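Local coordinates for protein vanadium-dependent bromoperoxidase (Corallina officinalis, PDB 1QHB) that catalyses the bromination of organic substrates with bromide and hydrogen peroxide, using a bound vanadate cofactor, and assembles as a homododecamer, at residues 403-407 with 408-412. Numbering follows the deposited sequence.
Sequences RRLRP and EATGG. With PO4 (phosphate ion), chain G.
With its CG set between the backbone N and the carbonyl carbon (chi1 82°), Leu405 turns its branched end onto the first turn of helix 407-422, where Ala409 and Thr410 receive it. Thr410 places OG1, hydrogen-bonded to Tyr552 OH, beside its own backbone N, and the two side chains meet at about a right angle, Leu405 CG lying 3.4 Å from Thr410 OG1. The methyl CD1 of Leu405 packs at 3.7 Å on CB of Ala409. Were Leu405 replaced by an alanine, a gap would probably open beside the Ala409 methyl and the Thr410 hydroxyl would probably lose apolar cover on one side. Arg406 occupies the N-cap position, and Arg406 O accepts weak hydrogen bonds from Ala409 N (3.0 Å) and Thr410 N (3.4 Å), before the regular helical bond from Gly411 N to Pro407 O. A bend at chi2 (-88°) directs the Arg406 side chain away from the helix. NH1 (2.8 Å) and NH2 (3.1 Å) of Arg406 both donate hydrogen bonds to the single phosphate oxygen O1, which lies in the guanidinium plane at its edge. NE bonds to His478 O and NH1 also to Val550 O, which should fix the rotation of the group. Lys398, Ser483, Gly484, His485, Arg545 and His551 complete the anion pocket, the vanadate site characteristic of vanadium haloperoxidases, occupied here by phosphate.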
# COMPACT_ATOMS: atom_id res chain seq x y z
N ARG A 403 12.20 17.07 -37.16
CA ARG A 403 11.65 17.92 -38.19
C ARG A 403 12.64 18.14 -39.35
O ARG A 403 12.83 19.27 -39.75
CB ARG A 403 11.22 19.27 -37.56
CG ARG A 403 9.93 19.09 -36.71
CD ARG A 403 9.59 20.33 -35.93
NE ARG A 403 10.59 20.83 -34.94
CZ ARG A 403 10.58 20.55 -33.65
NH1 ARG A 403 9.68 19.74 -33.10
NH2 ARG A 403 11.44 21.08 -32.78
N ARG A 404 13.18 17.07 -39.94
CA ARG A 404 14.09 17.14 -41.07
C ARG A 404 13.38 17.48 -42.38
O ARG A 404 12.27 16.96 -42.66
CB ARG A 404 14.90 15.87 -41.23
CG ARG A 404 15.96 15.96 -42.35
CD ARG A 404 16.63 14.61 -42.56
NE ARG A 404 17.86 14.75 -43.37
CZ ARG A 404 18.62 13.71 -43.67
NH1 ARG A 404 18.36 12.45 -43.26
NH2 ARG A 404 19.70 13.88 -44.41
N LEU A 405 14.00 18.39 -43.16
CA LEU A 405 13.39 18.79 -44.41
C LEU A 405 13.45 17.61 -45.40
O LEU A 405 14.41 16.85 -45.44
CB LEU A 405 14.00 20.04 -45.05
CG LEU A 405 15.28 19.89 -45.88
CD1 LEU A 405 15.67 21.30 -46.29
CD2 LEU A 405 16.39 19.21 -45.08
N ARG A 406 12.41 17.55 -46.22
CA ARG A 406 12.39 16.46 -47.22
C ARG A 406 13.41 16.79 -48.30
O ARG A 406 13.81 17.94 -48.49
CB ARG A 406 10.97 16.33 -47.77
CG ARG A 406 9.96 15.77 -46.76
CD ARG A 406 9.95 14.23 -46.84
NE ARG A 406 8.86 13.71 -46.01
CZ ARG A 406 8.37 12.50 -46.09
NH1 ARG A 406 8.84 11.60 -46.95
NH2 ARG A 406 7.38 12.12 -45.30
N PRO A 407 13.86 15.79 -49.04
CA PRO A 407 14.81 15.95 -50.15
C PRO A 407 14.43 16.98 -51.18
O PRO A 407 15.27 17.73 -51.69
CB PRO A 407 14.88 14.55 -50.78
CG PRO A 407 14.52 13.64 -49.64
CD PRO A 407 13.46 14.36 -48.84
N GLU A 408 13.14 17.15 -51.51
CA GLU A 408 12.74 18.17 -52.45
C GLU A 408 13.06 19.57 -51.96
O GLU A 408 13.51 20.41 -52.79
CB GLU A 408 11.23 18.08 -52.73
CG GLU A 408 10.36 18.50 -51.55
CD GLU A 408 9.01 17.84 -51.67
OE1 GLU A 408 8.91 16.62 -52.04
OE2 GLU A 408 8.03 18.54 -51.39
N ALA A 409 12.96 19.84 -50.67
CA ALA A 409 13.30 21.17 -50.13
C ALA A 409 14.78 21.42 -50.26
O ALA A 409 15.25 22.53 -50.54
CB ALA A 409 12.89 21.20 -48.66
N THR A 410 15.59 20.38 -50.04
CA THR A 410 17.03 20.49 -50.19
C THR A 410 17.39 20.81 -51.64
O THR A 410 18.34 21.59 -51.87
CB THR A 410 17.76 19.22 -49.76
OG1 THR A 410 17.41 18.94 -48.39
CG2 THR A 410 19.29 19.46 -49.76
N GLY A 411 16.66 20.20 -52.59
CA GLY A 411 16.93 20.48 -54.02
C GLY A 411 16.54 21.95 -54.28
O GLY A 411 17.20 22.66 -54.99
N GLY A 412 15.47 22.44 -53.63
CA GLY A 412 15.05 23.83 -53.73
C GLY A 412 16.21 24.76 -53.30
O GLY A 412 16.43 25.83 -53.89
P PO4 G . 6.92 8.19 -45.60
O1 PO4 G . 7.26 9.27 -46.57
O2 PO4 G . 7.51 6.88 -45.99
O3 PO4 G . 5.45 8.08 -45.50
O4 PO4 G . 7.52 8.62 -44.28